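Long-range contacts in DUF3828 domain-containing protein (Bacteroides thetaiotaomicron, PDB 3KZT), which is of unknown function but carries a DUF3828 domain and is probably a bacterial lipoprotein: residues 31-36 against 92-97; 58-62 against 134-138; 80-84 against 119-124. All coordinates share one frame; numbering follows the deposited sequence.

Interaction 1 of 3, residues 31-36 against 92-97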
loop_
_atom_site.group_PDB
_atom_site.type_symbol
_atom_site.label_atom_id
_atom_site.label_comp_id
_atom_site.label_asym_id
_atom_site.label_seq_id
_atom_site.Cartn_x
_atom_site.Cartn_y
_atom_site.Cartn_z
ATOM N N ILE A 31 5.447 4.090 -11.155
ATOM C CA ILE A 31 6.517 3.694 -10.216
ATOM C C ILE A 31 5.965 3.615 -8.777
ATOM O O ILE A 31 6.200 2.636 -8.087
ATOM C CB ILE A 31 7.754 4.652 -10.292
ATOM C CG1 ILE A 31 8.445 4.550 -11.679
ATOM C CG2 ILE A 31 8.816 4.269 -9.212
ATOM C CD1 ILE A 31 9.439 5.699 -11.983
ATOM N N GLU A 32 5.220 4.651 -8.366
ATOM C CA GLU A 32 4.503 4.657 -7.063
ATOM C C GLU A 32 3.570 3.459 -6.881
ATOM O O GLU A 32 3.557 2.855 -5.806
ATOM C CB GLU A 32 3.676 5.922 -6.917
ATOM C CG GLU A 32 4.518 7.170 -6.634
ATOM C CD GLU A 32 3.720 8.463 -6.684
ATOM O OE1 GLU A 32 2.546 8.441 -7.104
ATOM O OE2 GLU A 32 4.282 9.513 -6.291
ATOM N N ASP A 33 2.797 3.141 -7.930
ATOM C CA ASP A 33 1.858 1.975 -7.916
ATOM C C ASP A 33 2.588 0.667 -7.774
ATOM O O ASP A 33 2.122 -0.218 -7.055
ATOM C CB ASP A 33 1.016 1.887 -9.204
ATOM C CG ASP A 33 0.034 3.040 -9.369
ATOM O OD1 ASP A 33 -0.176 3.836 -8.430
ATOM O OD2 ASP A 33 -0.515 3.148 -10.472
ATOM N N PHE A 34 3.701 0.520 -8.505
ATOM C CA PHE A 34 4.537 -0.678 -8.385
ATOM C C PHE A 34 5.040 -0.886 -6.950
ATOM O O PHE A 34 4.851 -1.966 -6.390
ATOM C CB PHE A 34 5.743 -0.651 -9.350
ATOM C CG PHE A 34 6.752 -1.707 -9.052
ATOM C CD1 PHE A 34 6.383 -3.057 -9.057
ATOM C CD2 PHE A 34 8.074 -1.373 -8.718
ATOM C CE1 PHE A 34 7.307 -4.053 -8.746
ATOM C CE2 PHE A 34 9.009 -2.376 -8.413
ATOM C CZ PHE A 34 8.622 -3.709 -8.424
ATOM N N TYR A 35 5.675 0.143 -6.380
ATOM C CA TYR A 35 6.250 0.046 -5.017
ATOM C C TYR A 35 5.224 -0.169 -3.908
ATOM O O TYR A 35 5.485 -0.930 -2.980
ATOM C CB TYR A 35 7.197 1.232 -4.697
ATOM C CG TYR A 35 8.594 0.980 -5.189
ATOM C CD1 TYR A 35 8.959 1.264 -6.507
ATOM C CD2 TYR A 35 9.552 0.418 -4.349
ATOM C CE1 TYR A 35 10.244 1.006 -6.976
ATOM C CE2 TYR A 35 10.836 0.157 -4.797
ATOM C CZ TYR A 35 11.186 0.454 -6.113
ATOM O OH TYR A 35 12.453 0.204 -6.572
ATOM N N GLU A 36 4.063 0.479 -4.011
ATOM C CA GLU A 36 2.973 0.257 -3.035
ATOM C C GLU A 36 2.384 -1.159 -3.138
ATOM O O GLU A 36 2.157 -1.808 -2.108
ATOM C CB GLU A 36 1.895 1.327 -3.153
ATOM C CG GLU A 36 2.367 2.662 -2.590
ATOM C CD GLU A 36 1.510 3.841 -2.985
ATOM O OE1 GLU A 36 0.342 3.657 -3.434
ATOM O OE2 GLU A 36 2.014 4.978 -2.840
HETATM N N MSE A 92 7.161 2.212 3.599
HETATM C CA MSE A 92 6.513 2.787 2.392
HETATM C C MSE A 92 5.725 4.054 2.588
HETATM O O MSE A 92 5.448 4.726 1.606
HETATM C CB MSE A 92 5.674 1.761 1.637
HETATM C CG MSE A 92 6.469 0.793 0.872
HETATM SE SE MSE A 92 7.691 1.492 -0.452
HETATM C CE MSE A 92 9.110 0.139 -0.243
ATOM N N LYS A 93 5.375 4.404 3.839
ATOM C CA LYS A 93 4.708 5.692 4.103
ATOM C C LYS A 93 5.640 6.887 3.773
ATOM O O LYS A 93 5.154 7.976 3.482
ATOM C CB LYS A 93 4.133 5.768 5.530
ATOM C CG LYS A 93 2.809 4.975 5.683
ATOM C CD LYS A 93 2.092 5.265 7.006
ATOM C CE LYS A 93 2.580 4.374 8.140
ATOM N NZ LYS A 93 2.043 2.983 8.029
ATOM N N THR A 94 6.973 6.659 3.797
ATOM C CA THR A 94 7.983 7.665 3.392
ATOM C C THR A 94 8.359 7.589 1.879
ATOM O O THR A 94 9.321 8.246 1.459
ATOM C CB THR A 94 9.309 7.492 4.219
ATOM O OG1 THR A 94 9.945 6.252 3.862
ATOM C CG2 THR A 94 9.024 7.517 5.699
ATOM N N LEU A 95 7.624 6.798 1.069
ATOM C CA LEU A 95 7.925 6.660 -0.361
ATOM C C LEU A 95 7.776 8.005 -1.084
ATOM O O LEU A 95 6.796 8.716 -0.888
ATOM C CB LEU A 95 7.007 5.621 -1.038
ATOM C CG LEU A 95 7.234 5.332 -2.542
ATOM C CD1 LEU A 95 8.601 4.722 -2.744
ATOM C CD2 LEU A 95 6.133 4.424 -3.081
ATOM N N SER A 96 8.770 8.322 -1.908
ATOM C CA SER A 96 8.824 9.565 -2.675
ATOM C C SER A 96 9.582 9.243 -3.957
ATOM O O SER A 96 10.704 8.762 -3.887
ATOM C CB SER A 96 9.574 10.624 -1.870
ATOM O OG SER A 96 9.683 11.838 -2.567
ATOM N N VAL A 97 8.943 9.467 -5.113
ATOM C CA VAL A 97 9.559 9.244 -6.422
ATOM C C VAL A 97 9.723 10.587 -7.121
ATOM O O VAL A 97 8.859 11.456 -6.991
ATOM C CB VAL A 97 8.726 8.308 -7.307
ATOM C CG1 VAL A 97 9.514 7.953 -8.593
ATOM C CG2 VAL A 97 8.361 7.038 -6.542
HETATM O O HOH W 1 6.349 10.523 -4.959
#
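Helix residues 31-36 meet residues 92-97, a short 3-10 turn that runs into an edge strand, without any direct hydrogen bond between them. The closest backbone pairs are E32 with V97, at 6.9 Å between CA atoms, and E36 with M92. This is helix-on-sheet packing in an alpha+beta fold: helix 13-41 lies against the antiparallel sheet where strand 96-101 begins. V97, L95 and M92 (selenomethionine) meet successive levels of the helix. V97 straddles I31 and E32. V97 CG1 lies 3.8 Å from I31 CG2, while V97 CG2 touches the aliphatic CG of E32. I31 continues over the sheet to Y105 and V107 of strand 104-111. L95 sends one methyl to the helix. Its CG stands anti to the backbone N (chi1 -178°), and L95 CD2 comes to 3.7 Å from Y35 CB, with the carbonyl O of E32 a little farther off. M92 is bent at chi2 and chi3, which brings its methyl CE near the plane of the Y35 ring, at the CD2 edge. The far end of that tyrosine is fixed by a hydrogen bond from outside the pair, between its OH and the carbonyl O of I81. F34 CE2 lies over the border of one face of the Y35 ring. Beside E32, one water joins the two segments: it donates to E32 OE2 at 2.7 Å and accepts from V97 N at 2.8 Å.

Interaction 2 of 3, residues 58-62 against 134-138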
loop_
_atom_site.group_PDB
_atom_site.type_symbol
_atom_site.label_atom_id
_atom_site.label_comp_id
_atom_site.label_asym_id
_atom_site.label_seq_id
_atom_site.Cartn_x
_atom_site.Cartn_y
_atom_site.Cartn_z
ATOM N N GLN A 58 6.240 -9.312 -12.731
ATOM C CA GLN A 58 5.842 -9.690 -14.120
ATOM C C GLN A 58 4.987 -8.570 -14.792
ATOM O O GLN A 58 5.132 -8.325 -16.001
ATOM C CB GLN A 58 5.073 -11.033 -14.131
ATOM C CG GLN A 58 5.891 -12.282 -13.603
ATOM C CD GLN A 58 6.666 -13.050 -14.650
ATOM O OE1 GLN A 58 6.916 -12.567 -15.770
ATOM N NE2 GLN A 58 7.079 -14.267 -14.283
ATOM N N LYS A 59 4.145 -7.887 -13.988
ATOM C CA LYS A 59 3.280 -6.805 -14.488
ATOM C C LYS A 59 4.051 -5.513 -14.768
ATOM O O LYS A 59 3.960 -4.957 -15.878
ATOM C CB LYS A 59 2.136 -6.517 -13.487
ATOM C CG LYS A 59 1.172 -5.383 -13.925
ATOM C CD LYS A 59 -0.137 -5.403 -13.151
ATOM C CE LYS A 59 -1.059 -4.275 -13.614
ATOM N NZ LYS A 59 -1.374 -4.373 -15.068
ATOM N N PHE A 60 4.787 -5.036 -13.761
ATOM C CA PHE A 60 5.477 -3.733 -13.822
ATOM C C PHE A 60 6.899 -3.671 -14.417
ATOM O O PHE A 60 7.303 -2.601 -14.880
ATOM C CB PHE A 60 5.466 -3.087 -12.436
ATOM C CG PHE A 60 4.103 -2.615 -11.995
ATOM C CD1 PHE A 60 3.621 -1.369 -12.408
ATOM C CD2 PHE A 60 3.309 -3.391 -11.153
ATOM C CE1 PHE A 60 2.363 -0.915 -12.004
ATOM C CE2 PHE A 60 2.051 -2.941 -10.743
ATOM C CZ PHE A 60 1.581 -1.700 -11.168
ATOM N N LEU A 61 7.642 -4.790 -14.404
ATOM C CA LEU A 61 9.044 -4.829 -14.899
ATOM C C LEU A 61 9.163 -5.592 -16.224
ATOM O O LEU A 61 8.384 -6.518 -16.478
ATOM C CB LEU A 61 9.966 -5.481 -13.853
ATOM C CG LEU A 61 9.798 -5.072 -12.379
ATOM C CD1 LEU A 61 10.857 -5.766 -11.520
ATOM C CD2 LEU A 61 9.862 -3.595 -12.173
ATOM N N THR A 62 10.146 -5.217 -17.058
ATOM C CA THR A 62 10.403 -5.937 -18.330
ATOM C C THR A 62 11.077 -7.290 -18.044
ATOM O O THR A 62 11.605 -7.509 -16.942
ATOM C CB THR A 62 11.314 -5.126 -19.325
ATOM O OG1 THR A 62 12.617 -4.943 -18.765
ATOM C CG2 THR A 62 10.700 -3.769 -19.672
ATOM N N TYR A 134 3.443 2.143 -19.160
ATOM C CA TYR A 134 4.758 2.429 -18.564
ATOM C C TYR A 134 5.268 1.189 -17.809
ATOM O O TYR A 134 4.510 0.540 -17.097
ATOM C CB TYR A 134 4.685 3.621 -17.617
ATOM C CG TYR A 134 4.389 4.923 -18.311
ATOM C CD1 TYR A 134 5.412 5.653 -18.915
ATOM C CD2 TYR A 134 3.084 5.437 -18.367
ATOM C CE1 TYR A 134 5.160 6.864 -19.543
ATOM C CE2 TYR A 134 2.820 6.652 -19.004
ATOM C CZ TYR A 134 3.874 7.358 -19.589
ATOM O OH TYR A 134 3.660 8.542 -20.214
ATOM N N LEU A 135 6.549 0.871 -18.001
ATOM C CA LEU A 135 7.205 -0.287 -17.375
ATOM C C LEU A 135 8.597 0.124 -16.957
ATOM O O LEU A 135 9.192 0.979 -17.598
ATOM C CB LEU A 135 7.306 -1.449 -18.368
ATOM C CG LEU A 135 6.004 -2.074 -18.873
ATOM C CD1 LEU A 135 6.278 -3.028 -20.010
ATOM C CD2 LEU A 135 5.291 -2.781 -17.742
ATOM N N ILE A 136 9.107 -0.472 -15.871
ATOM C CA ILE A 136 10.464 -0.212 -15.414
ATOM C C ILE A 136 11.346 -1.205 -16.189
ATOM O O ILE A 136 11.108 -2.401 -16.119
ATOM C CB ILE A 136 10.619 -0.400 -13.881
ATOM C CG1 ILE A 136 9.721 0.597 -13.115
ATOM C CG2 ILE A 136 12.034 -0.178 -13.477
ATOM C CD1 ILE A 136 9.666 0.382 -11.621
ATOM N N ASP A 137 12.327 -0.704 -16.946
ATOM C CA ASP A 137 13.242 -1.575 -17.752
ATOM C C ASP A 137 14.684 -1.685 -17.223
ATOM O O ASP A 137 15.470 -2.443 -17.784
ATOM C CB ASP A 137 13.216 -1.201 -19.248
ATOM C CG ASP A 137 13.813 0.170 -19.549
ATOM O OD1 ASP A 137 13.985 1.008 -18.636
ATOM O OD2 ASP A 137 14.093 0.415 -20.733
ATOM N N ASP A 138 15.029 -0.919 -16.174
ATOM C CA ASP A 138 16.333 -1.047 -15.519
ATOM C C ASP A 138 16.324 -0.420 -14.107
ATOM O O ASP A 138 15.547 0.502 -13.839
ATOM C CB ASP A 138 17.441 -0.377 -16.376
ATOM C CG ASP A 138 18.861 -0.816 -15.978
ATOM O OD1 ASP A 138 19.037 -1.878 -15.349
ATOM O OD2 ASP A 138 19.804 -0.087 -16.312
#
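A single beta bridge forms where helix 47-60 ends: L61, the first residue to leave helical geometry, pairs with I136 of strand 133-139. Two backbone bonds make it. I136 N donates to F60 O at 3.0 Å, and T62 N donates to I136 O at 3.1 Å. Two CA-H...O contacts, from L135 to F60 O and from L61 to I136 O, accompany them. L135 folds back on the helix end, and L135 CD2 reaches 3.2 Å from K59 O. The L61 and I136 side chains run parallel, L61 CD2 3.7 Å from I136 CB. T62 and D137 are also neighbours: T62 CG2 sits 3.6 Å from D137 CB, and the D137 carboxylate turns away to a salt bridge with R126. With chi1 at 64°, T62 OG1 lies between its own N and carbonyl carbon and caps the next helix by a weak hydrogen bond to L65 N. A valine in place of T62 would probably leave the start of helix 63-75 without this side-chain cap. Opposite R126 the strand carries a classic beta bulge at D137 and D138. The bridge ties the helix-helix junction to this bulged outer strand of the antiparallel sheet.

Interaction 3 of 3, residues 80-84 against 119-124. With SO4 (sulfate ion), chain F; EDO (1,2-ethanediol), chain D.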
loop_
_atom_site.group_PDB
_atom_site.type_symbol
_atom_site.label_atom_id
_atom_site.label_comp_id
_atom_site.label_asym_id
_atom_site.label_seq_id
_atom_site.Cartn_x
_atom_site.Cartn_y
_atom_site.Cartn_z
ATOM N N PRO A 80 17.019 -6.387 -4.520
ATOM C CA PRO A 80 17.501 -5.142 -5.159
ATOM C C PRO A 80 16.412 -4.035 -5.425
ATOM O O PRO A 80 16.774 -2.850 -5.562
ATOM C CB PRO A 80 18.087 -5.649 -6.488
ATOM C CG PRO A 80 17.334 -6.867 -6.767
ATOM C CD PRO A 80 17.144 -7.528 -5.451
ATOM N N ILE A 81 15.121 -4.435 -5.487
ATOM C CA ILE A 81 14.014 -3.490 -5.701
ATOM C C ILE A 81 13.894 -2.526 -4.504
ATOM O O ILE A 81 13.756 -1.325 -4.696
ATOM C CB ILE A 81 12.654 -4.225 -5.936
ATOM C CG1 ILE A 81 12.685 -5.050 -7.242
ATOM C CG2 ILE A 81 11.489 -3.203 -6.021
ATOM C CD1 ILE A 81 11.490 -5.965 -7.413
ATOM N N ILE A 82 13.971 -3.079 -3.279
ATOM C CA ILE A 82 13.914 -2.287 -2.000
ATOM C C ILE A 82 15.289 -2.066 -1.301
ATOM O O ILE A 82 15.364 -1.300 -0.319
ATOM C CB ILE A 82 12.885 -2.900 -0.955
ATOM C CG1 ILE A 82 13.208 -4.362 -0.587
ATOM C CG2 ILE A 82 11.466 -2.823 -1.503
ATOM C CD1 ILE A 82 12.418 -4.906 0.581
ATOM N N ARG A 83 16.359 -2.714 -1.810
ATOM C CA ARG A 83 17.708 -2.695 -1.182
ATOM C C ARG A 83 17.619 -3.084 0.299
ATOM O O ARG A 83 18.116 -2.373 1.187
ATOM C CB ARG A 83 18.405 -1.344 -1.391
ATOM C CG ARG A 83 18.709 -1.066 -2.819
ATOM C CD ARG A 83 19.429 0.231 -2.978
ATOM N NE ARG A 83 19.833 0.445 -4.370
ATOM C CZ ARG A 83 20.599 1.455 -4.814
ATOM N NH1 ARG A 83 21.073 2.403 -3.979
ATOM N NH2 ARG A 83 20.898 1.526 -6.120
ATOM N N ALA A 84 16.945 -4.204 0.540
ATOM C CA ALA A 84 16.694 -4.705 1.883
ATOM C C ALA A 84 16.215 -6.142 1.777
ATOM O O ALA A 84 15.866 -6.597 0.684
ATOM C CB ALA A 84 15.654 -3.864 2.566
ATOM N N ARG A 119 17.728 4.004 7.864
ATOM C CA ARG A 119 18.563 4.047 6.655
ATOM C C ARG A 119 17.821 4.705 5.466
ATOM O O ARG A 119 16.724 4.270 5.095
ATOM C CB ARG A 119 18.984 2.606 6.304
ATOM C CG ARG A 119 19.877 2.483 5.082
ATOM C CD ARG A 119 20.649 1.180 5.064
ATOM N NE ARG A 119 19.786 -0.014 5.002
ATOM C CZ ARG A 119 19.230 -0.539 3.889
ATOM N NH1 ARG A 119 19.410 0.016 2.663
ATOM N NH2 ARG A 119 18.474 -1.652 3.991
ATOM N N ALA A 120 18.424 5.753 4.891
ATOM C CA ALA A 120 17.877 6.415 3.696
ATOM C C ALA A 120 18.197 5.530 2.480
ATOM O O ALA A 120 19.363 5.230 2.237
ATOM C CB ALA A 120 18.494 7.774 3.527
ATOM N N VAL A 121 17.163 5.092 1.755
ATOM C CA VAL A 121 17.325 4.240 0.550
ATOM C C VAL A 121 16.980 5.093 -0.678
ATOM O O VAL A 121 16.019 5.872 -0.630
ATOM C CB VAL A 121 16.430 2.993 0.622
ATOM C CG1 VAL A 121 16.638 2.110 -0.605
ATOM C CG2 VAL A 121 16.749 2.193 1.897
ATOM N N SER A 122 17.791 4.944 -1.749
ATOM C CA SER A 122 17.641 5.706 -2.991
ATOM C C SER A 122 18.003 4.818 -4.203
ATOM O O SER A 122 19.186 4.634 -4.509
ATOM C CB SER A 122 18.532 6.947 -2.936
ATOM O OG SER A 122 18.455 7.687 -4.128
ATOM N N ILE A 123 16.968 4.268 -4.875
ATOM C CA ILE A 123 17.131 3.392 -6.046
ATOM C C ILE A 123 16.863 4.175 -7.360
ATOM O O ILE A 123 15.720 4.632 -7.580
ATOM C CB ILE A 123 16.128 2.155 -6.010
ATOM C CG1 ILE A 123 16.218 1.382 -4.678
ATOM C CG2 ILE A 123 16.398 1.204 -7.190
ATOM C CD1 ILE A 123 15.163 1.790 -3.651
ATOM N N PRO A 124 17.905 4.353 -8.228
ATOM C CA PRO A 124 17.593 4.892 -9.552
ATOM C C PRO A 124 16.877 3.801 -10.372
ATOM O O PRO A 124 17.343 2.640 -10.371
ATOM C CB PRO A 124 18.977 5.200 -10.155
ATOM C CG PRO A 124 19.962 5.047 -9.020
ATOM C CD PRO A 124 19.353 4.111 -8.076
HETATM S S SO4 F . 23.070 3.954 -6.952
HETATM O O1 SO4 F . 22.565 2.969 -7.911
HETATM O O2 SO4 F . 22.057 4.251 -5.946
HETATM O O3 SO4 F . 23.414 5.186 -7.662
HETATM O O4 SO4 F . 24.263 3.420 -6.292
HETATM C C1 EDO D . 18.610 -2.324 7.705
HETATM O O1 EDO D . 19.842 -1.612 7.837
HETATM C C2 EDO D . 17.470 -1.348 7.434
HETATM O O2 EDO D . 17.385 -0.354 8.457
HETATM O O HOH W 2 20.311 3.703 -1.308
#
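R83 lays its side chain along I123, the two running in opposed directions, and passes V121 at a slant. Its chain is extended through chi2 and chi3 (-178° and 175°), which lays R83 CD 3.8 Å from I123 CG1 and also near V121 CG1. Farther out, the guanidinium has I123 CA over the centre of one face. S122 O is on that face too, but the angle to NH1 is too poor for a hydrogen bond. A sulfate, probably from the crystallisation liquor, sits at the edge of the group. R83 NH2 donates to sulfate O1 at 2.8 Å, and R83 NH1 to sulfate O2 at 2.9 Å. A second bond from NH2 to O2 is weak. R83 NH2 also bonds T140 OG1, and P124 CD flanks the sulfate. One water accepts from R83 NH1 and from S122 N. The setting is a loop laid over a strand: residues 80-84 run alongside strand 119-130 of the antiparallel sheet in the opposite direction, and R83 and A84 form a G1 beta bulge opposite D79. At the other end R119 bends at chi3 (62°) to reach the loop. R119 NH2 donates to R83 O at 2.9 Å and R119 NH1 at 3.1 Å. The two bonds share one acceptor and fix the rotation of the group, which meets the carbonyl edge-on. R119 NE donates to O1 of an ethanediol, probably also from the liquor, at 3.3 Å. V121 CG1 touches I82 O, which accepts from Y109 OH. I123 CD1 lies 3.6 Å from I81 O, which accepts from Y35 OH.

All three contacts reach the same four-stranded antiparallel sheet. The centres of interactions 1 and 2 are about 15 Å apart. Those of interactions 1 and 3 are about 12 Å apart. Those of interactions 2 and 3 are about 17 Å apart, on opposite sides of the chain's centre. Interaction 1 sets helix 13-41 against strand 96-101. Interactions 2 and 3 bring the end of helix 47-60 and the loop 80-84 to neighbouring strands, 133-139 and 119-130. Along the chain, interaction 1 alternates with both others, while 80-84 and 119-124 fall between the segments of interaction 2. F34 connects them, packing on F60, I136 and I81. The N-terminal helices and the C-terminal sheet thus share one hydrophobic core.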